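Local structure of ABC transporter, periplasmic substrate-binding protein (Thermotoga maritima, 2HPG) at residues 135-140 with 251-256; 154-159 with 176-181; 160-165 with 198-203. The protein probably captures a small solute in the periplasm and hands it to a tripartite ATP-independent (TRAP) membrane transporter. All coordinates share one frame; numbering follows the deposited sequence. Where two conformers were deposited one is given.

Overall arrangement
All three contacts touch the mixed sheet of the protein, but they differ in depth and chemistry. Contact 1 is buried and packs the long helix 243-278 against strand 130-146 through aromatic side chains and one carboxylate. Contact 3, also buried, joins two parallel strands by backbone bonds and by acid pairings with arginine and threonine. Contact 2 is partly exposed and rests on leucine packing, a bridging water and one main-chain bond. Contacts 2 and 3 lie about 10 Å apart, centre to centre, and share neighbouring strands: Ile179 O lies 2.9 Å from Ile161 N. Contact 1, on the opposite side of the chain's centre, meets contact 3 where the backbone oxygen of Gln139 packs on Thr203 CG2.

Contact 1 of 3, residues 135-140 with 251-256; sequences FYWVQG and EEMDKA
Asp254 lies across Tyr136 from its first side-chain carbon to its carboxylate. Its CB rests 3.7 Å from Tyr136 CD2, and its CG spans CD2 and CE2. With Asp254 CG beside its own backbone N (chi1 -86°), OD1 swings over one face of the tyrosine ring, 3.4 Å from Tyr136 CD2, the carboxylate tilted 30° against the ring. OD1 also accepts from Ser134 OG and, at 2.8 Å, from water 1. That water sits above the centre of the tyrosine ring and takes the N-H of Phe135, so it ties strand to helix. OD2, at the other tip, pairs with Lys112. The next strand residue, Trp137, points its indole N-H at the helix backbone: NE1 bonds to Met253 O at 3.0 Å, bent to 135° and from above the carbonyl plane. The same indole touches Ala256 CB with CZ2, at 3.9 Å. In the conformer given, CG of selenomethionine Met253 lies 3.6 Å from Trp137 CZ2; its SE is oblique to the ring, a Met-aromatic contact that is tentative because two positions were modelled. The contact fixes strand 130-146 to the long helix 243-278, a helix that is a hallmark of TRAP solute-binding proteins. A carboxylate oxygen over the pi face of a tyrosine is probably disfavoured, which suggests that Lys112, Ser134 and water 1 hold it there.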
loop_
_atom_site.group_PDB
_atom_site.type_symbol
_atom_site.label_atom_id
_atom_site.label_comp_id
_atom_site.label_asym_id
_atom_site.label_seq_id
_atom_site.Cartn_x
_atom_site.Cartn_y
_atom_site.Cartn_z
ATOM N N PHE A 135 0.338 -8.259 -6.009
ATOM C CA PHE A 135 0.844 -7.208 -5.120
ATOM C C PHE A 135 1.867 -6.283 -5.794
ATOM O O PHE A 135 2.689 -5.683 -5.116
ATOM C CB PHE A 135 1.374 -7.783 -3.787
ATOM C CG PHE A 135 2.517 -8.769 -3.931
ATOM C CD1 PHE A 135 3.848 -8.324 -4.008
ATOM C CD2 PHE A 135 2.270 -10.145 -3.935
ATOM C CE1 PHE A 135 4.894 -9.220 -4.123
ATOM C CE2 PHE A 135 3.325 -11.070 -4.060
ATOM C CZ PHE A 135 4.641 -10.604 -4.154
ATOM N N TYR A 136 1.792 -6.143 -7.121
ATOM C CA TYR A 136 2.619 -5.203 -7.868
ATOM C C TYR A 136 1.943 -3.849 -8.023
ATOM O O TYR A 136 2.041 -3.201 -9.082
ATOM C CB TYR A 136 2.900 -5.745 -9.265
ATOM C CG TYR A 136 3.654 -7.063 -9.324
ATOM C CD1 TYR A 136 4.330 -7.579 -8.233
ATOM C CD2 TYR A 136 3.725 -7.770 -10.521
ATOM C CE1 TYR A 136 5.007 -8.780 -8.325
ATOM C CE2 TYR A 136 4.406 -8.962 -10.610
ATOM C CZ TYR A 136 5.036 -9.464 -9.526
ATOM O OH TYR A 136 5.701 -10.669 -9.661
ATOM N N TRP A 137 1.270 -3.416 -6.961
ATOM C CA TRP A 137 0.493 -2.182 -6.970
ATOM C C TRP A 137 1.075 -1.340 -5.870
ATOM O O TRP A 137 0.947 -1.670 -4.700
ATOM C CB TRP A 137 -0.994 -2.481 -6.733
ATOM C CG TRP A 137 -1.626 -3.074 -7.952
ATOM C CD1 TRP A 137 -1.455 -4.339 -8.432
ATOM C CD2 TRP A 137 -2.503 -2.412 -8.869
ATOM N NE1 TRP A 137 -2.157 -4.496 -9.603
ATOM C CE2 TRP A 137 -2.818 -3.327 -9.884
ATOM C CE3 TRP A 137 -3.047 -1.126 -8.931
ATOM C CZ2 TRP A 137 -3.670 -2.999 -10.954
ATOM C CZ3 TRP A 137 -3.888 -0.804 -9.988
ATOM C CH2 TRP A 137 -4.192 -1.737 -10.979
ATOM N N VAL A 138 1.763 -0.274 -6.259
ATOM C CA VAL A 138 2.550 0.513 -5.324
ATOM C C VAL A 138 2.102 1.976 -5.375
ATOM O O VAL A 138 1.976 2.562 -6.446
ATOM C CB VAL A 138 4.064 0.313 -5.645
ATOM C CG1 VAL A 138 4.917 1.387 -5.065
ATOM C CG2 VAL A 138 4.510 -1.079 -5.130
ATOM N N GLN A 139 1.811 2.548 -4.203
ATOM C CA GLN A 139 1.377 3.941 -4.138
ATOM C C GLN A 139 2.545 4.899 -3.962
ATOM O O GLN A 139 2.386 6.109 -4.115
ATOM C CB GLN A 139 0.372 4.125 -3.014
ATOM C CG GLN A 139 -1.032 3.724 -3.395
ATOM C CD GLN A 139 -1.998 3.983 -2.294
ATOM O OE1 GLN A 139 -2.120 5.115 -1.840
ATOM N NE2 GLN A 139 -2.677 2.937 -1.831
ATOM N N GLY A 140 3.728 4.372 -3.647
ATOM C CA GLY A 140 4.912 5.197 -3.519
ATOM C C GLY A 140 5.372 5.350 -2.092
ATOM O O GLY A 140 4.756 4.804 -1.177
ATOM N N GLU A 251 -2.561 -12.133 -14.770
ATOM C CA GLU A 251 -1.511 -11.581 -15.649
ATOM C C GLU A 251 -1.800 -10.152 -16.048
ATOM O O GLU A 251 -0.904 -9.320 -16.090
ATOM C CB GLU A 251 -1.370 -12.413 -16.937
ATOM C CG GLU A 251 -0.712 -13.766 -16.725
ATOM C CD GLU A 251 -0.585 -14.572 -18.008
ATOM O OE1 GLU A 251 -1.079 -14.122 -19.070
ATOM O OE2 GLU A 251 0.012 -15.664 -17.941
ATOM N N GLU A 252 -3.050 -9.871 -16.378
ATOM C CA GLU A 252 -3.421 -8.527 -16.751
ATOM C C GLU A 252 -3.316 -7.530 -15.607
ATOM O O GLU A 252 -3.073 -6.337 -15.836
ATOM C CB GLU A 252 -4.831 -8.509 -17.308
ATOM C CG GLU A 252 -4.904 -9.106 -18.675
ATOM C CD GLU A 252 -3.973 -8.424 -19.637
ATOM O OE1 GLU A 252 -3.889 -7.171 -19.599
ATOM O OE2 GLU A 252 -3.315 -9.151 -20.420
HETATM N N MSE A 253 -3.464 -7.987 -14.381
HETATM C CA MSE A 253 -3.384 -7.037 -13.304
HETATM C C MSE A 253 -1.994 -6.875 -12.725
HETATM O O MSE A 253 -1.674 -5.812 -12.202
HETATM C CB MSE A 253 -4.372 -7.360 -12.217
HETATM C CG MSE A 253 -5.145 -6.114 -11.881
HETATM SE SE MSE A 253 -5.488 -6.133 -10.109
HETATM C CE MSE A 253 -7.339 -5.678 -9.989
ATOM N N ASP A 254 -1.168 -7.912 -12.818
ATOM C CA ASP A 254 0.267 -7.747 -12.537
ATOM C C ASP A 254 0.851 -6.721 -13.502
ATOM O O ASP A 254 1.648 -5.853 -13.107
ATOM C CB ASP A 254 1.011 -9.068 -12.700
ATOM C CG ASP A 254 0.999 -9.923 -11.454
ATOM O OD1 ASP A 254 0.786 -9.434 -10.312
ATOM O OD2 ASP A 254 1.261 -11.126 -11.622
ATOM N N LYS A 255 0.427 -6.821 -14.756
ATOM C CA LYS A 255 0.823 -5.908 -15.827
ATOM C C LYS A 255 0.350 -4.467 -15.638
ATOM O O LYS A 255 1.123 -3.522 -15.809
ATOM C CB LYS A 255 0.279 -6.452 -17.133
ATOM C CG LYS A 255 0.465 -5.582 -18.356
ATOM C CD LYS A 255 0.081 -6.382 -19.619
ATOM C CE LYS A 255 0.325 -5.569 -20.881
ATOM N NZ LYS A 255 -0.239 -4.185 -20.752
ATOM N N ALA A 256 -0.925 -4.300 -15.305
ATOM C CA ALA A 256 -1.472 -2.976 -15.016
ATOM C C ALA A 256 -0.841 -2.383 -13.765
ATOM O O ALA A 256 -0.656 -1.162 -13.667
ATOM C CB ALA A 256 -2.992 -3.057 -14.833
HETATM O O HOH W 1 2.002 -9.995 -7.803
#

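Contact 2 of 3, residues 154-159 with 176-181; sequences EDLNGL and LGAIPV
Leu176, at the end of helix 167-176, receives Leu156 from across the gap: Leu156 CD1 lies 4.0 Å from Leu176 CB and also touches the backbone carbonyl of Leu176. The oxygen of that carbonyl is buried here without a polar partner, with Leu156 CD1 against it. Phe144 and Phe294 close round the same two leucines. Gly177 then breaks the helix in a Schellman motif, with phi at 135°; a beta carbon on it would be driven toward Leu156 CB. Its carbonyl oxygen faces the loop, where Asn157 CA makes a CH...O contact at 3.5 Å. Water 2 donates to Gly177 O at 2.7 Å and accepts from Gly158 N at 2.8 Å, filling in where the two backbones stand too far apart to bond directly. Gly158 occupies the third position of a type II beta turn from Leu156 to Leu159, its positive phi suiting that place. Strand 160-162, helix 167-176 and strand 179-181 form a beta-alpha-beta crossover, and this contact lies where the helix hands over to the second strand while the loop leads into the first. Ala178 comes next, its CB touching Leu156 CB and, at 3.6 Å, Leu159 O. Ile179 opens the strand: its N-H bonds to Leu159 O at 3.0 Å, with an N-H...O angle of 153°. Its CG1 stands beside the backbone N (chi1 -58°) and the chain runs on extended, which brings CD1 against Gly158 O at 3.7 Å. From Ile179 on, the strand pairs with strand 160-162, Ile179 and Val181 both bonding to Ile161.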
loop_
_atom_site.group_PDB
_atom_site.type_symbol
_atom_site.label_atom_id
_atom_site.label_comp_id
_atom_site.label_asym_id
_atom_site.label_seq_id
_atom_site.Cartn_x
_atom_site.Cartn_y
_atom_site.Cartn_z
ATOM N N GLU A 154 14.837 11.727 17.045
ATOM C CA GLU A 154 14.541 12.545 18.225
ATOM C C GLU A 154 13.566 13.682 17.922
ATOM O O GLU A 154 12.858 14.156 18.826
ATOM C CB GLU A 154 15.847 13.110 18.802
ATOM C CG GLU A 154 15.695 13.845 20.148
ATOM C CD GLU A 154 15.251 15.316 20.012
ATOM O OE1 GLU A 154 15.623 15.998 19.005
ATOM O OE2 GLU A 154 14.509 15.782 20.921
ATOM N N ASP A 155 13.549 14.131 16.661
ATOM C CA ASP A 155 12.688 15.235 16.212
ATOM C C ASP A 155 11.203 14.881 16.240
ATOM O O ASP A 155 10.355 15.779 16.249
ATOM C CB ASP A 155 13.043 15.638 14.783
ATOM C CG ASP A 155 14.399 16.291 14.677
ATOM O OD1 ASP A 155 14.838 16.868 15.669
ATOM O OD2 ASP A 155 15.029 16.225 13.604
ATOM N N LEU A 156 10.897 13.578 16.237
ATOM C CA LEU A 156 9.518 13.092 16.348
ATOM C C LEU A 156 8.999 12.980 17.783
ATOM O O LEU A 156 7.784 12.934 17.989
ATOM C CB LEU A 156 9.386 11.742 15.666
ATOM C CG LEU A 156 9.549 11.722 14.152
ATOM C CD1 LEU A 156 9.717 10.278 13.683
ATOM C CD2 LEU A 156 8.358 12.443 13.448
ATOM N N ASN A 157 9.912 12.955 18.762
ATOM C CA ASN A 157 9.544 12.830 20.184
ATOM C C ASN A 157 8.401 13.748 20.548
ATOM O O ASN A 157 8.457 14.958 20.303
ATOM C CB ASN A 157 10.727 13.138 21.108
ATOM C CG ASN A 157 10.369 12.993 22.590
ATOM O OD1 ASN A 157 10.436 13.952 23.364
ATOM N ND2 ASN A 157 9.973 11.794 22.980
ATOM N N GLY A 158 7.346 13.173 21.112
ATOM C CA GLY A 158 6.215 13.970 21.551
ATOM C C GLY A 158 5.248 14.399 20.464
ATOM O O GLY A 158 4.201 14.978 20.773
ATOM N N LEU A 159 5.569 14.112 19.198
ATOM C CA LEU A 159 4.717 14.541 18.091
ATOM C C LEU A 159 3.602 13.529 17.815
ATOM O O LEU A 159 3.878 12.360 17.568
ATOM C CB LEU A 159 5.524 14.779 16.809
ATOM C CG LEU A 159 6.467 15.995 16.734
ATOM C CD1 LEU A 159 6.845 16.248 15.287
ATOM C CD2 LEU A 159 5.874 17.248 17.332
ATOM N N LEU A 176 9.803 4.660 15.252
ATOM C CA LEU A 176 10.597 5.773 14.686
ATOM C C LEU A 176 10.738 6.954 15.639
ATOM O O LEU A 176 11.682 7.736 15.527
ATOM C CB LEU A 176 9.988 6.256 13.371
ATOM C CG LEU A 176 10.012 5.238 12.236
ATOM C CD1 LEU A 176 9.552 5.856 10.911
ATOM C CD2 LEU A 176 11.385 4.624 12.101
ATOM N N GLY A 177 9.799 7.090 16.564
ATOM C CA GLY A 177 9.927 8.040 17.679
ATOM C C GLY A 177 8.707 8.875 17.980
ATOM O O GLY A 177 8.717 9.668 18.925
ATOM N N ALA A 178 7.638 8.692 17.199
ATOM C CA ALA A 178 6.424 9.489 17.341
ATOM C C ALA A 178 5.349 8.816 18.202
ATOM O O ALA A 178 5.467 7.651 18.543
ATOM C CB ALA A 178 5.848 9.779 15.967
ATOM N N ILE A 179 4.312 9.587 18.533
ATOM C CA ILE A 179 3.056 9.054 19.056
ATOM C C ILE A 179 2.115 8.841 17.865
ATOM O O ILE A 179 1.599 9.821 17.312
ATOM C CB ILE A 179 2.373 10.046 20.014
ATOM C CG1 ILE A 179 3.284 10.403 21.180
ATOM C CG2 ILE A 179 1.045 9.484 20.563
ATOM C CD1 ILE A 179 2.833 11.686 21.881
ATOM N N PRO A 180 1.869 7.570 17.468
ATOM C CA PRO A 180 0.916 7.339 16.391
ATOM C C PRO A 180 -0.528 7.615 16.816
ATOM O O PRO A 180 -0.904 7.345 17.949
ATOM C CB PRO A 180 1.119 5.862 16.055
ATOM C CG PRO A 180 1.555 5.260 17.369
ATOM C CD PRO A 180 2.433 6.304 17.981
ATOM N N VAL A 181 -1.323 8.156 15.896
ATOM C CA VAL A 181 -2.719 8.482 16.153
ATOM C C VAL A 181 -3.571 8.117 14.940
ATOM O O VAL A 181 -3.225 8.462 13.820
ATOM C CB VAL A 181 -2.877 9.983 16.431
ATOM C CG1 VAL A 181 -4.326 10.327 16.697
ATOM C CG2 VAL A 181 -2.019 10.400 17.602
HETATM O O HOH W 2 7.186 10.363 21.074
#

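Contact 3 of 3, residues 160-165 with 198-203; sequences RIRTPG and DGAELT
Asp198 OD2 is gripped twice by Arg160: the backbone N-H reaches it at 2.8 Å from N, and the guanidinium NE at 2.9 Å, both from the same face of the carboxylate. This double hold stands at the head of a parallel strand pair, 160-162 with 199-202, in the sheet of the solute-binding fold. Arg160 completes a side-on salt bridge with NH2 to Asp198 OD1 at 3.2 Å. Both acceptors lie close to the guanidinium plane, yet the arginine meets the carboxylate from above, the two planes being 56° apart. Asp198 N returns the favour, donating to Arg160 O at 2.8 Å. An asparagine in place of Asp198 would probably leave the Arg160 guanidinium without its countercharge and without one of its two acceptors, an amide NH2 standing where a carboxylate oxygen was. Further along, Arg162 N bonds almost straight to Gly199 O at 3.0 Å. Ile161 folds back at chi2 (-60°), laying CD1 on the bare alpha carbon of Gly199, 3.7 Å from CA, where a beta carbon would crowd it. On the other face of the sheet, Arg162 CG packs on Ala200 CB, while its NH1 bonds to Val183 O. Next along the chain, Thr163 OG1 donates to Glu201 OE1 at 2.7 Å, from above the carboxylate plane. Arg142 forms a salt bridge with that same oxygen and His224 bonds to OE2, so the buried acid is well met by donors. Between the diverging backbones sits water 3, which accepts from Arg162 NE and Glu201 N and lies 2.6 Å from Arg162 O, within hydrogen-bonding distance.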
loop_
_atom_site.group_PDB
_atom_site.type_symbol
_atom_site.label_atom_id
_atom_site.label_comp_id
_atom_site.label_asym_id
_atom_site.label_seq_id
_atom_site.Cartn_x
_atom_site.Cartn_y
_atom_site.Cartn_z
ATOM N N ARG A 160 2.355 13.997 17.845
ATOM C CA ARG A 160 1.215 13.168 17.480
ATOM C C ARG A 160 1.130 13.130 15.959
ATOM O O ARG A 160 0.725 14.096 15.348
ATOM C CB ARG A 160 -0.092 13.722 18.050
ATOM C CG ARG A 160 -0.244 13.639 19.580
ATOM C CD ARG A 160 0.247 14.851 20.313
ATOM N NE ARG A 160 -0.164 16.116 19.697
ATOM C CZ ARG A 160 -1.374 16.656 19.768
ATOM N NH1 ARG A 160 -2.339 16.081 20.478
ATOM N NH2 ARG A 160 -1.617 17.807 19.135
ATOM N N ILE A 161 1.503 12.007 15.365
ATOM C CA ILE A 161 1.479 11.845 13.895
ATOM C C ILE A 161 0.424 10.834 13.468
ATOM O O ILE A 161 0.444 9.675 13.902
ATOM C CB ILE A 161 2.848 11.337 13.381
ATOM C CG1 ILE A 161 3.957 12.364 13.669
ATOM C CG2 ILE A 161 2.794 11.024 11.917
ATOM C CD1 ILE A 161 3.737 13.748 13.017
ATOM N N ARG A 162 -0.476 11.250 12.590
ATOM C CA ARG A 162 -1.569 10.382 12.214
ATOM C C ARG A 162 -1.028 9.384 11.203
ATOM O O ARG A 162 -0.212 9.724 10.324
ATOM C CB ARG A 162 -2.805 11.163 11.734
ATOM C CG ARG A 162 -3.127 11.091 10.278
ATOM C CD ARG A 162 -4.045 9.977 9.865
ATOM N NE ARG A 162 -3.611 9.502 8.577
ATOM C CZ ARG A 162 -4.226 8.651 7.760
ATOM N NH1 ARG A 162 -5.444 8.181 7.939
ATOM N NH2 ARG A 162 -3.577 8.321 6.656
ATOM N N THR A 163 -1.430 8.131 11.390
ATOM C CA THR A 163 -1.028 7.037 10.490
ATOM C C THR A 163 -2.205 6.040 10.487
ATOM O O THR A 163 -3.021 6.083 11.395
ATOM C CB THR A 163 0.313 6.436 10.967
ATOM O OG1 THR A 163 0.831 5.537 9.981
ATOM C CG2 THR A 163 0.143 5.739 12.307
ATOM N N PRO A 164 -2.357 5.217 9.431
ATOM C CA PRO A 164 -3.493 4.284 9.376
ATOM C C PRO A 164 -3.596 3.393 10.614
ATOM O O PRO A 164 -2.651 3.310 11.390
ATOM C CB PRO A 164 -3.206 3.482 8.125
ATOM C CG PRO A 164 -2.445 4.410 7.278
ATOM C CD PRO A 164 -1.560 5.149 8.195
ATOM N N GLY A 165 -4.758 2.787 10.831
ATOM C CA GLY A 165 -5.079 2.235 12.146
ATOM C C GLY A 165 -4.451 0.899 12.494
ATOM O O GLY A 165 -4.365 0.560 13.674
ATOM N N ASP A 198 -0.337 16.646 15.275
ATOM C CA ASP A 198 0.739 17.572 14.908
ATOM C C ASP A 198 1.160 17.418 13.449
ATOM O O ASP A 198 1.796 18.309 12.875
ATOM C CB ASP A 198 1.966 17.344 15.774
ATOM C CG ASP A 198 1.700 17.580 17.227
ATOM O OD1 ASP A 198 1.098 18.623 17.552
ATOM O OD2 ASP A 198 2.121 16.733 18.051
ATOM N N GLY A 199 0.814 16.287 12.852
ATOM C CA GLY A 199 1.213 16.013 11.473
ATOM C C GLY A 199 0.725 14.665 11.001
ATOM O O GLY A 199 -0.114 14.022 11.641
ATOM N N ALA A 200 1.237 14.257 9.851
ATOM C CA ALA A 200 0.846 13.011 9.207
ATOM C C ALA A 200 2.061 12.443 8.488
ATOM O O ALA A 200 3.173 12.944 8.624
ATOM C CB ALA A 200 -0.303 13.250 8.216
ATOM N N GLU A 201 1.859 11.361 7.748
ATOM C CA GLU A 201 2.924 10.774 6.978
ATOM C C GLU A 201 2.251 10.205 5.745
ATOM O O GLU A 201 1.334 9.403 5.858
ATOM C CB GLU A 201 3.683 9.735 7.816
ATOM C CG GLU A 201 2.863 8.650 8.433
ATOM C CD GLU A 201 2.596 7.475 7.521
ATOM O OE1 GLU A 201 1.558 6.814 7.698
ATOM O OE2 GLU A 201 3.406 7.213 6.628
ATOM N N LEU A 202 2.617 10.727 4.581
ATOM C CA LEU A 202 1.807 10.583 3.371
ATOM C C LEU A 202 2.686 10.680 2.133
ATOM O O LEU A 202 3.854 11.006 2.218
ATOM C CB LEU A 202 0.751 11.705 3.309
ATOM C CG LEU A 202 -0.365 11.714 4.361
ATOM C CD1 LEU A 202 -1.185 13.014 4.276
ATOM C CD2 LEU A 202 -1.307 10.508 4.267
ATOM N N THR A 203 2.102 10.398 0.970
ATOM C CA THR A 203 2.731 10.688 -0.301
ATOM C C THR A 203 2.461 12.145 -0.696
ATOM O O THR A 203 1.587 12.775 -0.127
ATOM C CB THR A 203 2.123 9.820 -1.380
ATOM O OG1 THR A 203 0.763 10.208 -1.547
ATOM C CG2 THR A 203 2.203 8.343 -0.973
HETATM O O HOH W 3 -0.695 9.427 7.831
#